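Local atomic coordinates of DNA-(apurinic or apyrimidinic site) endonuclease 2 (Xenopus laevis, PDB entry 6WCD), a protein that acts as a weak AP endonuclease and a 3'-to-5' exonuclease in DNA base excision repair, using magnesium or manganese ions for phosphodiester hydrolysis. Residues Asp23-Asp28 against His300-Ala305; Lys251-Cys256 against Ser289-Glu294; Asp273-Asn278 against Ser284-Ser289; Arg279-Ser284 against Ala305-Gln310. All coordinates share one frame; numbering follows the deposited sequence.

Contact 1 of 4, residues Asp23-Asp28 against His300-Ala305; sequences DSLDAD and HCPVKA. With BU1 (1,4-butanediol), chain D.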
loop_
_atom_site.group_PDB
_atom_site.type_symbol
_atom_site.label_atom_id
_atom_site.label_comp_id
_atom_site.label_asym_id
_atom_site.label_seq_id
_atom_site.Cartn_x
_atom_site.Cartn_y
_atom_site.Cartn_z
ATOM N N ASP A 23 -15.552 7.893 -2.648
ATOM C CA ASP A 23 -16.742 7.294 -3.263
ATOM C C ASP A 23 -16.537 7.074 -4.755
ATOM O O ASP A 23 -17.005 6.074 -5.312
ATOM C CB ASP A 23 -17.932 8.197 -3.007
ATOM C CG ASP A 23 -18.421 8.175 -1.536
ATOM O OD1 ASP A 23 -17.918 7.397 -0.705
ATOM O OD2 ASP A 23 -19.354 8.949 -1.205
ATOM N N SER A 24 -15.862 8.018 -5.437
ATOM C CA SER A 24 -15.681 7.949 -6.879
ATOM C C SER A 24 -14.805 6.775 -7.290
ATOM O O SER A 24 -14.903 6.300 -8.425
ATOM C CB SER A 24 -15.076 9.248 -7.407
ATOM O OG SER A 24 -13.675 9.335 -7.164
ATOM N N LEU A 25 -13.931 6.330 -6.405
ATOM C CA LEU A 25 -13.035 5.221 -6.694
ATOM C C LEU A 25 -13.754 3.886 -6.624
ATOM O O LEU A 25 -13.240 2.872 -7.141
ATOM C CB LEU A 25 -11.856 5.243 -5.739
ATOM C CG LEU A 25 -10.933 6.420 -5.884
ATOM C CD1 LEU A 25 -9.984 6.502 -4.726
ATOM C CD2 LEU A 25 -10.125 6.307 -7.185
ATOM N N ASP A 26 -14.930 3.841 -5.990
ATOM C CA ASP A 26 -15.864 2.700 -5.998
ATOM C C ASP A 26 -15.163 1.391 -5.608
ATOM O O ASP A 26 -15.082 0.444 -6.404
ATOM C CB ASP A 26 -16.535 2.543 -7.367
ATOM C CG ASP A 26 -17.702 1.573 -7.345
ATOM O OD1 ASP A 26 -18.241 1.300 -6.247
ATOM O OD2 ASP A 26 -18.058 1.070 -8.421
ATOM N N ALA A 27 -14.718 1.324 -4.348
ATOM C CA ALA A 27 -14.025 0.154 -3.856
ATOM C C ALA A 27 -14.286 -0.069 -2.369
ATOM O O ALA A 27 -14.620 0.864 -1.631
ATOM C CB ALA A 27 -12.510 0.259 -4.062
ATOM N N ASP A 28 -14.111 -1.303 -1.936
ATOM C CA ASP A 28 -14.411 -1.667 -0.558
ATOM C C ASP A 28 -13.255 -1.402 0.384
ATOM O O ASP A 28 -13.463 -1.202 1.599
ATOM C CB ASP A 28 -14.723 -3.145 -0.482
ATOM C CG ASP A 28 -15.880 -3.521 -1.418
ATOM O OD1 ASP A 28 -15.674 -4.151 -2.492
ATOM O OD2 ASP A 28 -16.999 -3.097 -1.104
ATOM N N HIS A 300 0.497 10.536 -9.439
ATOM C CA HIS A 300 0.267 9.144 -9.766
ATOM C C HIS A 300 -1.212 8.972 -10.083
ATOM O O HIS A 300 -2.050 9.763 -9.596
ATOM C CB HIS A 300 0.578 8.188 -8.608
ATOM C CG HIS A 300 1.988 8.215 -8.122
ATOM N ND1 HIS A 300 2.722 7.054 -8.007
ATOM C CD2 HIS A 300 2.751 9.197 -7.605
ATOM C CE1 HIS A 300 3.904 7.334 -7.484
ATOM N NE2 HIS A 300 3.963 8.629 -7.239
ATOM N N CYS A 301 -1.537 7.907 -10.780
ATOM C CA CYS A 301 -2.932 7.481 -10.862
ATOM C C CYS A 301 -3.139 6.205 -10.063
ATOM O O CYS A 301 -2.187 5.508 -9.730
ATOM C CB CYS A 301 -3.392 7.276 -12.302
ATOM S SG CYS A 301 -2.676 5.888 -13.150
ATOM N N PRO A 302 -4.375 5.871 -9.719
ATOM C CA PRO A 302 -4.622 4.651 -8.960
ATOM C C PRO A 302 -4.454 3.381 -9.781
ATOM O O PRO A 302 -4.483 3.377 -11.023
ATOM C CB PRO A 302 -6.100 4.774 -8.551
ATOM C CG PRO A 302 -6.452 6.199 -8.789
ATOM C CD PRO A 302 -5.585 6.634 -9.956
ATOM N N VAL A 303 -4.337 2.284 -9.043
ATOM C CA VAL A 303 -4.477 0.927 -9.564
ATOM C C VAL A 303 -5.597 0.234 -8.783
ATOM O O VAL A 303 -5.903 0.594 -7.645
ATOM C CB VAL A 303 -3.173 0.140 -9.490
ATOM C CG1 VAL A 303 -2.107 0.834 -10.346
ATOM C CG2 VAL A 303 -2.622 0.061 -8.070
ATOM N N LYS A 304 -6.278 -0.707 -9.433
ATOM C CA LYS A 304 -7.479 -1.303 -8.852
ATOM C C LYS A 304 -7.538 -2.781 -9.179
ATOM O O LYS A 304 -7.283 -3.191 -10.313
ATOM C CB LYS A 304 -8.727 -0.576 -9.368
ATOM C CG LYS A 304 -10.047 -1.042 -8.776
ATOM C CD LYS A 304 -11.172 -0.060 -9.155
ATOM C CE LYS A 304 -12.444 -0.490 -8.544
ATOM N NZ LYS A 304 -13.458 0.568 -8.919
ATOM N N ALA A 305 -7.905 -3.589 -8.191
ATOM C CA ALA A 305 -8.140 -5.002 -8.400
ATOM C C ALA A 305 -9.580 -5.370 -8.078
ATOM O O ALA A 305 -10.223 -4.765 -7.195
ATOM C CB ALA A 305 -7.219 -5.853 -7.570
HETATM C C1 BU1 D . -20.270 -6.153 0.101
HETATM C C2 BU1 D . -18.849 -5.686 -0.242
HETATM C C3 BU1 D . -18.380 -6.213 -1.598
HETATM C C4 BU1 D . -17.708 -7.564 -1.405
HETATM O O5 BU1 D . -20.242 -7.318 0.890
HETATM O O6 BU1 D . -17.570 -8.317 -2.592
HETATM O O HOH W 1 -16.151 -0.197 -9.567
#
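The C-terminal end of helix 18-25 meets an inner strand of the six-stranded sheet where Lys304 reaches across to the carbonyls of Leu25 and Asp26. Asp26 leaves the helix with positive phi (52°), and this turn brings two successive carbonyl oxygens, at the helix end, to one ammonium group. Lys304 NZ donates to Leu25 O at 2.9 Å, tilted modestly from that carbonyl's plane, and to Asp26 O at 3.0 Å, where it stands above the plane. A water links the same NZ to the carboxylate, accepting from Lys304 and donating to Asp26 OD2 at 2.6 Å. With CG anti to the backbone N (chi1 -176°) and every later torsion extended, the lysine delivers its charge at full length from a buried strand position, its methylenes spanning the apolar layer; the partial negative charge at the helix C-terminus probably also favours the ammonium there. Beside it, Leu25 CD2 touches Pro302 CG at 4.0 Å, the two side chains crossing at about a right angle. Asp28 borders a bound butanediol, its OD2 lying 3.3 Å from BU1 C2. From Pro302 the chain runs back to His300, probably the proton acceptor, whose ND1 is hydrogen-bonded to Asp273 OD2. A helix on the outer face of one of two stacked sheets belongs to the four-layered DNase I-like sandwich, here the catalytic domain of a longer AP/ExoA nuclease.

Contact 2 of 4, residues Lys251-Cys256 against Ser289-Glu294; sequences KNAFTC and SVIMPE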
loop_
_atom_site.group_PDB
_atom_site.type_symbol
_atom_site.label_atom_id
_atom_site.label_comp_id
_atom_site.label_asym_id
_atom_site.label_seq_id
_atom_site.Cartn_x
_atom_site.Cartn_y
_atom_site.Cartn_z
ATOM N N LYS A 251 1.444 -2.299 -23.248
ATOM C CA LYS A 251 2.445 -1.234 -23.335
ATOM C C LYS A 251 1.922 0.089 -22.775
ATOM O O LYS A 251 0.728 0.350 -22.742
ATOM C CB LYS A 251 2.841 -1.027 -24.806
ATOM C CG LYS A 251 3.455 -2.231 -25.438
ATOM C CD LYS A 251 3.743 -1.952 -26.922
ATOM C CE LYS A 251 5.027 -2.622 -27.394
ATOM N NZ LYS A 251 5.193 -2.521 -28.887
ATOM N N ASN A 252 2.869 0.937 -22.312
ATOM C CA ASN A 252 2.531 2.297 -21.828
ATOM C C ASN A 252 1.584 2.308 -20.657
ATOM O O ASN A 252 0.788 3.241 -20.457
ATOM C CB ASN A 252 1.954 3.125 -22.979
ATOM C CG ASN A 252 2.875 3.153 -24.162
ATOM O OD1 ASN A 252 2.476 2.853 -25.295
ATOM N ND2 ASN A 252 4.128 3.478 -23.916
ATOM N N ALA A 253 1.640 1.289 -19.815
ATOM C CA ALA A 253 0.716 1.196 -18.721
ATOM C C ALA A 253 1.393 1.806 -17.499
ATOM O O ALA A 253 1.760 1.112 -16.560
ATOM C CB ALA A 253 0.359 -0.247 -18.446
ATOM N N PHE A 254 1.500 3.124 -17.499
ATOM C CA PHE A 254 2.214 3.801 -16.437
ATOM C C PHE A 254 1.283 4.325 -15.343
ATOM O O PHE A 254 0.068 4.467 -15.551
ATOM C CB PHE A 254 3.039 4.949 -17.000
ATOM C CG PHE A 254 3.964 4.523 -18.144
ATOM C CD1 PHE A 254 4.616 3.295 -18.112
ATOM C CD2 PHE A 254 4.143 5.353 -19.217
ATOM C CE1 PHE A 254 5.453 2.901 -19.155
ATOM C CE2 PHE A 254 4.991 4.978 -20.262
ATOM C CZ PHE A 254 5.647 3.749 -20.209
ATOM N N THR A 255 1.843 4.533 -14.150
ATOM C CA THR A 255 1.085 5.016 -13.007
ATOM C C THR A 255 1.614 6.313 -12.428
ATOM O O THR A 255 1.028 6.847 -11.469
ATOM C CB THR A 255 1.026 3.975 -11.904
ATOM O OG1 THR A 255 2.332 3.693 -11.376
ATOM C CG2 THR A 255 0.383 2.714 -12.400
ATOM N N CYS A 256 2.750 6.814 -12.935
ATOM C CA CYS A 256 3.427 7.948 -12.340
ATOM C C CYS A 256 4.073 8.762 -13.424
ATOM O O CYS A 256 4.808 8.202 -14.265
ATOM C CB CYS A 256 4.457 7.484 -11.322
ATOM S SG CYS A 256 5.335 8.873 -10.473
ATOM N N SER A 289 -6.983 -6.838 -12.677
ATOM C CA SER A 289 -6.155 -5.833 -12.028
ATOM C C SER A 289 -5.808 -4.840 -13.109
ATOM O O SER A 289 -5.327 -5.260 -14.165
ATOM C CB SER A 289 -4.913 -6.478 -11.440
ATOM O OG SER A 289 -4.112 -5.537 -10.787
ATOM N N VAL A 290 -6.079 -3.558 -12.879
ATOM C CA VAL A 290 -6.043 -2.537 -13.899
ATOM C C VAL A 290 -5.361 -1.276 -13.364
ATOM O O VAL A 290 -5.133 -1.098 -12.151
ATOM C CB VAL A 290 -7.452 -2.168 -14.413
ATOM C CG1 VAL A 290 -8.215 -3.430 -14.907
ATOM C CG2 VAL A 290 -8.235 -1.483 -13.354
ATOM N N ILE A 291 -5.084 -0.378 -14.297
ATOM C CA ILE A 291 -4.630 0.991 -14.052
ATOM C C ILE A 291 -5.844 1.888 -14.263
ATOM O O ILE A 291 -6.678 1.631 -15.131
ATOM C CB ILE A 291 -3.493 1.412 -15.014
ATOM C CG1 ILE A 291 -2.509 0.277 -15.267
ATOM C CG2 ILE A 291 -2.783 2.665 -14.488
ATOM C CD1 ILE A 291 -1.762 -0.145 -14.035
ATOM N N MET A 292 -5.943 2.980 -13.508
ATOM C CA MET A 292 -7.026 3.971 -13.638
ATOM C C MET A 292 -6.478 5.338 -14.072
ATOM O O MET A 292 -6.471 6.303 -13.303
ATOM C CB MET A 292 -7.755 4.096 -12.291
ATOM C CG MET A 292 -8.319 2.812 -11.681
ATOM S SD MET A 292 -9.173 3.108 -10.102
ATOM C CE MET A 292 -10.719 3.768 -10.741
ATOM N N PRO A 293 -5.998 5.461 -15.316
ATOM C CA PRO A 293 -5.322 6.699 -15.713
ATOM C C PRO A 293 -6.271 7.884 -15.833
ATOM O O PRO A 293 -5.776 9.030 -15.953
ATOM C CB PRO A 293 -4.711 6.334 -17.074
ATOM C CG PRO A 293 -5.489 5.279 -17.569
ATOM C CD PRO A 293 -5.965 4.457 -16.373
ATOM N N GLU A 294 -7.579 7.636 -15.805
ATOM C CA GLU A 294 -8.557 8.705 -15.879
ATOM C C GLU A 294 -8.693 9.502 -14.606
ATOM O O GLU A 294 -9.292 10.595 -14.633
ATOM C CB GLU A 294 -9.945 8.138 -16.256
ATOM C CG GLU A 294 -10.677 7.306 -15.170
ATOM C CD GLU A 294 -10.171 5.872 -14.965
ATOM O OE1 GLU A 294 -9.227 5.442 -15.649
ATOM O OE2 GLU A 294 -10.773 5.163 -14.106
#
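Ile291 packs against the loop 251-256, and the close part of the contact lies at Phe254 and Thr255. Two conformers of Ile291 are present; in the one described, its CG2 methyl, anti to the backbone N, sits 3.5 Å from Phe254 O and 3.8 Å from Thr255 CG2, and CD1 is 3.9 Å from that same threonine methyl, the two side chains crossing at about a right angle. Threonine suits this place because its two branches divide the work: CG2 meets Ile291, while OG1 (chi1 64°) hydrogen-bonds Asp273, probably important for catalysis, and receives the backbone N-H of Ile272. Thr255 and Cys256 together face Thr270 in a classic beta bulge, which joins the end of the loop to strand 269-278 of the second sheet in this DNase I-like domain. Packing is looser on the other flank. Ala253, at the centre of an inverse gamma turn, brings CB no nearer than 4.3 Å to Ile291 CG1 in this conformer, and Phe243 of helix 242-246 touches both residues. Beyond it the loop turns outward to Asn252 and Lys251, both exposed, just as strand 286-291 gives way to the exposed Pro293 and Glu294.

Contact 3 of 4, residues Asp273-Asn278 against Ser284-Ser289; sequences DYILGN and SEFLDS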
loop_
_atom_site.group_PDB
_atom_site.type_symbol
_atom_site.label_atom_id
_atom_site.label_comp_id
_atom_site.label_asym_id
_atom_site.label_seq_id
_atom_site.Cartn_x
_atom_site.Cartn_y
_atom_site.Cartn_z
ATOM N N ASP A 273 3.441 1.531 -9.084
ATOM C CA ASP A 273 2.352 1.203 -8.170
ATOM C C ASP A 273 1.792 -0.164 -8.528
ATOM O O ASP A 273 1.454 -0.442 -9.687
ATOM C CB ASP A 273 1.313 2.286 -8.302
ATOM C CG ASP A 273 1.870 3.655 -7.905
ATOM O OD1 ASP A 273 2.050 3.898 -6.653
ATOM O OD2 ASP A 273 2.181 4.502 -8.784
ATOM N N TYR A 274 1.684 -1.013 -7.523
ATOM C CA TYR A 274 1.404 -2.409 -7.678
ATOM C C TYR A 274 0.325 -2.878 -6.743
ATOM O O TYR A 274 0.112 -2.339 -5.657
ATOM C CB TYR A 274 2.653 -3.253 -7.365
ATOM C CG TYR A 274 3.860 -3.008 -8.202
ATOM C CD1 TYR A 274 4.198 -3.878 -9.198
ATOM C CD2 TYR A 274 4.731 -1.988 -7.923
ATOM C CE1 TYR A 274 5.350 -3.734 -9.935
ATOM C CE2 TYR A 274 5.855 -1.803 -8.677
ATOM C CZ TYR A 274 6.183 -2.684 -9.654
ATOM O OH TYR A 274 7.336 -2.580 -10.403
ATOM N N ILE A 275 -0.353 -3.973 -7.174
ATOM C CA ILE A 275 -1.164 -4.815 -6.294
ATOM C C ILE A 275 -0.581 -6.209 -6.402
ATOM O O ILE A 275 -0.752 -6.912 -7.411
ATOM C CB ILE A 275 -2.666 -4.775 -6.633
ATOM C CG1 ILE A 275 -3.157 -3.343 -6.487
ATOM C CG2 ILE A 275 -3.405 -5.764 -5.749
ATOM C CD1 ILE A 275 -4.595 -3.118 -6.957
ATOM N N LEU A 276 0.180 -6.615 -5.395
ATOM C CA LEU A 276 0.835 -7.918 -5.370
ATOM C C LEU A 276 0.017 -8.839 -4.495
ATOM O O LEU A 276 -0.540 -8.422 -3.484
ATOM C CB LEU A 276 2.264 -7.786 -4.800
ATOM C CG LEU A 276 3.138 -6.709 -5.422
ATOM C CD1 LEU A 276 4.438 -6.724 -4.617
ATOM C CD2 LEU A 276 3.326 -6.910 -6.892
ATOM N N GLY A 277 -0.145 -10.084 -4.904
ATOM C CA GLY A 277 -0.872 -11.037 -4.077
ATOM C C GLY A 277 -0.138 -12.356 -4.072
ATOM O O GLY A 277 0.584 -12.686 -5.005
ATOM N N ASN A 278 -0.365 -13.146 -3.033
ATOM C CA ASN A 278 0.243 -14.464 -3.084
ATOM C C ASN A 278 -0.341 -15.271 -4.253
ATOM O O ASN A 278 -1.490 -15.045 -4.681
ATOM C CB ASN A 278 0.074 -15.203 -1.758
ATOM C CG ASN A 278 -1.375 -15.337 -1.343
ATOM O OD1 ASN A 278 -1.993 -14.350 -0.938
ATOM N ND2 ASN A 278 -1.883 -16.563 -1.361
ATOM N N SER A 284 -6.807 -17.868 -7.878
ATOM C CA SER A 284 -8.145 -18.383 -7.558
ATOM C C SER A 284 -9.172 -17.305 -7.238
ATOM O O SER A 284 -10.376 -17.590 -7.378
ATOM C CB SER A 284 -8.089 -19.339 -6.376
ATOM O OG SER A 284 -7.264 -20.435 -6.698
ATOM N N GLU A 285 -8.783 -16.130 -6.779
ATOM C CA GLU A 285 -9.754 -15.149 -6.342
ATOM C C GLU A 285 -9.770 -13.864 -7.146
ATOM O O GLU A 285 -10.740 -13.118 -7.044
ATOM C CB GLU A 285 -9.546 -14.792 -4.872
ATOM C CG GLU A 285 -9.563 -16.047 -3.931
ATOM C CD GLU A 285 -10.885 -16.785 -3.832
ATOM O OE1 GLU A 285 -11.934 -16.146 -4.048
ATOM O OE2 GLU A 285 -10.885 -18.018 -3.529
ATOM N N PHE A 286 -8.725 -13.551 -7.901
ATOM C CA PHE A 286 -8.747 -12.318 -8.674
ATOM C C PHE A 286 -9.504 -12.506 -9.985
ATOM O O PHE A 286 -9.428 -13.549 -10.635
ATOM C CB PHE A 286 -7.329 -11.813 -9.008
ATOM C CG PHE A 286 -6.666 -10.980 -7.946
ATOM C CD1 PHE A 286 -6.576 -11.362 -6.635
ATOM C CD2 PHE A 286 -6.051 -9.776 -8.308
ATOM C CE1 PHE A 286 -5.902 -10.562 -5.691
ATOM C CE2 PHE A 286 -5.389 -8.986 -7.366
ATOM C CZ PHE A 286 -5.318 -9.386 -6.072
ATOM N N LEU A 287 -10.235 -11.451 -10.371
ATOM C CA LEU A 287 -10.850 -11.349 -11.677
ATOM C C LEU A 287 -10.076 -10.436 -12.634
ATOM O O LEU A 287 -10.099 -10.693 -13.860
ATOM C CB LEU A 287 -12.297 -10.839 -11.535
ATOM C CG LEU A 287 -13.236 -11.839 -10.871
ATOM C CD1 LEU A 287 -14.482 -11.102 -10.409
ATOM C CD2 LEU A 287 -13.620 -12.981 -11.773
ATOM N N ASP A 288 -9.518 -9.352 -12.126
ATOM C CA ASP A 288 -8.776 -8.420 -12.965
ATOM C C ASP A 288 -7.954 -7.517 -12.070
ATOM O O ASP A 288 -8.169 -7.431 -10.862
ATOM C CB ASP A 288 -9.723 -7.618 -13.844
ATOM C CG ASP A 288 -9.060 -7.020 -15.104
ATOM O OD1 ASP A 288 -7.835 -7.180 -15.363
ATOM O OD2 ASP A 288 -9.836 -6.395 -15.894
ATOM N N SER A 289 -6.983 -6.838 -12.677
ATOM C CA SER A 289 -6.155 -5.833 -12.028
ATOM C C SER A 289 -5.808 -4.840 -13.109
ATOM O O SER A 289 -5.327 -5.260 -14.165
ATOM C CB SER A 289 -4.913 -6.478 -11.440
ATOM O OG SER A 289 -4.112 -5.537 -10.787
#
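Phe286 and Ser289 both point toward Ile275 from strand 286-291, and the approach to them begins in helix 279-285. Ser284 and Glu285, in the last part of the helix region, do not meet residues 273-278; the Glu285 carboxylate turns instead to the backbone N of Cys129. Phe286 opens the strand and makes the main apolar contact. Its CZ and CE2 each lie 4.1 Å from Ile275 CG2, and that methyl stands at the ring edge, near the ring plane. CG2 is anti to the backbone N of Ile275 while CG1 lies beside it (chi1 -60°), so one branch meets the phenyl and the other is directed to strand 303-307. Gly277, two residues on, has no side chain to compete with the ring for this side of its strand. The two strands belong to different sheets and share no hydrogen bond; Ile275 and Phe286 pack in the core between the sheets of the DNase I-like sandwich. Leu287 and Asp288 follow, both facing Phe306 in a classic beta bulge, which uses an extra residue on this outermost strand. Asp288 OD1 takes a weak bond from Ser289 N at 2.8 Å and a second from His247 NE2. Ser289 then turns inward again, with OG 4.5 Å from Ile275 CB. Being small, it fits beside the isoleucine, and its buried hydroxyl is paired with Ser242 OG, which is also hydrogen-bonded to Ile275 O.

Contact 4 of 4, residues Arg279-Ser284 against Ala305-Gln310; sequences RELVES and AFMKCQ. With BU1 (1,4-butanediol), chain D.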
loop_
_atom_site.group_PDB
_atom_site.type_symbol
_atom_site.label_atom_id
_atom_site.label_comp_id
_atom_site.label_asym_id
_atom_site.label_seq_id
_atom_site.Cartn_x
_atom_site.Cartn_y
_atom_site.Cartn_z
ATOM N N ARG A 279 0.446 -16.223 -4.752
ATOM C CA ARG A 279 0.092 -16.937 -5.981
ATOM C C ARG A 279 -1.331 -17.475 -5.922
ATOM O O ARG A 279 -2.124 -17.266 -6.855
ATOM C CB ARG A 279 1.082 -18.062 -6.243
ATOM C CG ARG A 279 2.526 -17.572 -6.472
ATOM C CD ARG A 279 3.314 -18.695 -7.138
ATOM N NE ARG A 279 4.726 -18.394 -7.350
ATOM C CZ ARG A 279 5.441 -18.840 -8.388
ATOM N NH1 ARG A 279 4.886 -19.575 -9.335
ATOM N NH2 ARG A 279 6.735 -18.535 -8.488
ATOM N N GLU A 280 -1.679 -18.192 -4.842
ATOM C CA GLU A 280 -2.988 -18.831 -4.790
ATOM C C GLU A 280 -4.132 -17.811 -4.829
ATOM O O GLU A 280 -5.186 -18.059 -5.442
ATOM C CB GLU A 280 -3.097 -19.710 -3.541
ATOM C CG GLU A 280 -4.297 -20.635 -3.565
ATOM C CD GLU A 280 -4.467 -21.427 -2.276
ATOM O OE1 GLU A 280 -5.625 -21.635 -1.849
ATOM O OE2 GLU A 280 -3.442 -21.841 -1.695
ATOM N N LEU A 281 -3.980 -16.693 -4.147
ATOM C CA LEU A 281 -4.993 -15.642 -4.148
ATOM C C LEU A 281 -5.218 -15.082 -5.527
ATOM O O LEU A 281 -6.363 -14.937 -5.967
ATOM C CB LEU A 281 -4.547 -14.520 -3.202
ATOM C CG LEU A 281 -5.529 -13.355 -3.048
ATOM C CD1 LEU A 281 -6.820 -13.797 -2.317
ATOM C CD2 LEU A 281 -4.816 -12.162 -2.351
ATOM N N VAL A 282 -4.157 -14.742 -6.234
ATOM C CA VAL A 282 -4.310 -14.161 -7.562
ATOM C C VAL A 282 -4.945 -15.177 -8.520
ATOM O O VAL A 282 -5.852 -14.843 -9.276
ATOM C CB VAL A 282 -2.959 -13.629 -8.071
ATOM C CG1 VAL A 282 -3.044 -13.131 -9.522
ATOM C CG2 VAL A 282 -2.482 -12.537 -7.182
ATOM N N GLU A 283 -4.469 -16.431 -8.509
ATOM C CA GLU A 283 -4.964 -17.457 -9.428
ATOM C C GLU A 283 -6.414 -17.810 -9.145
ATOM O O GLU A 283 -7.168 -18.100 -10.082
ATOM C CB GLU A 283 -4.108 -18.714 -9.324
ATOM C CG GLU A 283 -2.703 -18.549 -9.852
ATOM C CD GLU A 283 -1.803 -19.774 -9.576
ATOM O OE1 GLU A 283 -2.204 -20.653 -8.782
ATOM O OE2 GLU A 283 -0.693 -19.840 -10.140
ATOM N N SER A 284 -6.807 -17.868 -7.878
ATOM C CA SER A 284 -8.145 -18.383 -7.558
ATOM C C SER A 284 -9.172 -17.305 -7.238
ATOM O O SER A 284 -10.376 -17.590 -7.378
ATOM C CB SER A 284 -8.089 -19.339 -6.376
ATOM O OG SER A 284 -7.264 -20.435 -6.698
ATOM N N ALA A 305 -7.905 -3.589 -8.191
ATOM C CA ALA A 305 -8.140 -5.002 -8.400
ATOM C C ALA A 305 -9.580 -5.370 -8.078
ATOM O O ALA A 305 -10.223 -4.765 -7.195
ATOM C CB ALA A 305 -7.219 -5.853 -7.570
ATOM N N PHE A 306 -10.032 -6.392 -8.784
ATOM C CA PHE A 306 -11.414 -6.900 -8.748
ATOM C C PHE A 306 -11.273 -8.352 -8.338
ATOM O O PHE A 306 -10.553 -9.114 -8.985
ATOM C CB PHE A 306 -12.096 -6.784 -10.120
ATOM C CG PHE A 306 -12.197 -5.357 -10.626
ATOM C CD1 PHE A 306 -11.119 -4.746 -11.257
ATOM C CD2 PHE A 306 -13.373 -4.637 -10.521
ATOM C CE1 PHE A 306 -11.233 -3.453 -11.688
ATOM C CE2 PHE A 306 -13.477 -3.366 -10.996
ATOM C CZ PHE A 306 -12.368 -2.781 -11.598
ATOM N N MET A 307 -11.958 -8.741 -7.265
ATOM C CA MET A 307 -11.821 -10.078 -6.706
ATOM C C MET A 307 -13.199 -10.705 -6.477
ATOM O O MET A 307 -14.179 -10.006 -6.244
ATOM C CB MET A 307 -11.040 -9.975 -5.388
ATOM C CG MET A 307 -9.703 -9.201 -5.559
ATOM S SD MET A 307 -8.970 -8.767 -3.952
ATOM C CE MET A 307 -8.625 -10.414 -3.323
ATOM N N LYS A 308 -13.239 -12.005 -6.523
ATOM C CA LYS A 308 -14.495 -12.743 -6.399
ATOM C C LYS A 308 -14.764 -13.154 -4.955
ATOM O O LYS A 308 -15.912 -13.553 -4.651
ATOM C CB LYS A 308 -14.529 -13.931 -7.355
ATOM C CG LYS A 308 -13.592 -14.998 -6.992
ATOM C CD LYS A 308 -13.470 -16.110 -8.035
ATOM C CE LYS A 308 -12.728 -15.647 -9.271
ATOM N NZ LYS A 308 -12.434 -16.805 -10.204
ATOM N N CYS A 309 -13.795 -13.040 -4.088
ATOM C CA CYS A 309 -14.021 -13.376 -2.681
ATOM C C CYS A 309 -14.869 -12.318 -1.985
ATOM O O CYS A 309 -14.988 -11.175 -2.434
ATOM C CB CYS A 309 -12.710 -13.543 -1.940
ATOM S SG CYS A 309 -11.555 -12.170 -2.107
ATOM N N GLN A 310 -15.555 -12.749 -0.928
ATOM C CA GLN A 310 -16.557 -11.908 -0.249
ATOM C C GLN A 310 -16.126 -11.652 1.193
ATOM O O GLN A 310 -15.755 -12.581 1.917
ATOM C CB GLN A 310 -17.923 -12.567 -0.281
ATOM C CG GLN A 310 -18.398 -12.907 -1.705
ATOM C CD GLN A 310 -18.566 -11.670 -2.571
ATOM O OE1 GLN A 310 -19.119 -10.670 -2.123
ATOM N NE2 GLN A 310 -18.005 -11.705 -3.786
HETATM C C1 BU1 D . -20.270 -6.153 0.101
HETATM C C2 BU1 D . -18.849 -5.686 -0.242
HETATM C C3 BU1 D . -18.380 -6.213 -1.598
HETATM C C4 BU1 D . -17.708 -7.564 -1.405
HETATM O O5 BU1 D . -20.242 -7.318 0.890
HETATM O O6 BU1 D . -17.570 -8.317 -2.592
HETATM O O HOH W 2 -11.654 -19.569 -8.691
#
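Helix 279-285 and the end of strand 303-307 come together at Ser284 and Lys308, whose CA atoms are 8.6 Å apart, without a direct hydrogen bond between residues 279-284 and 305-310. On the buried side the contact is a meeting of methyl groups. In the conformer of Met307 described, Leu281 CD1 lies 4.0 Å from Met307 CE, and the side chains cross at about a right angle. Leucine CG is anti to the backbone N (chi1 -178°), which carries the branched end across to the strand; the methionine bends at chi3 (65°), an unbranched, flexible chain that lets its terminal methyl reach the leucine. Toward solvent the pairing becomes polar. The aliphatic part of Lys308 passes beside the carbonyl oxygen of Ser284, with CD 3.5 Å from Ser284 O, and a water completes the link: it donates to that oxygen at 2.7 Å and accepts from Lys308 NZ at 3.2 Å. A lysine serves here because its methylenes can pack while its ammonium holds a water. Gln310 folds back so that NE2 bonds Lys308 O at 2.9 Å from above the carbonyl plane, and its OE1 accepts from BU1 O6 at 2.9 Å, a ligand also held by Met1 N. Phe286 of strand 286-291 and Ile179 of strand 177-181 each touch both Leu281 and Met307, placing the helix against the ends of these strands and of strand 303-307.

Strand 303-307 ties the set together: contact 1 and contact 4 share Ala305 on it, their centres 17 Å apart, and both reach the same butanediol. Its neighbour, strand 286-291, carries contacts 2 and 3, which share Ser289; Lys304 O and Val290 N lie 2.9 Å apart between the two strands. Contacts 3 and 4 are closest, with centres 6 Å apart and Ser284 in common. Toward the active site, contacts 1, 2 and 3 converge on Asp273, whose OD2 is 2.7 Å from both His300 ND1 and Thr255 OG1, an arrangement that probably orients the histidine. Contact 4 lies away from the annotated catalytic sites.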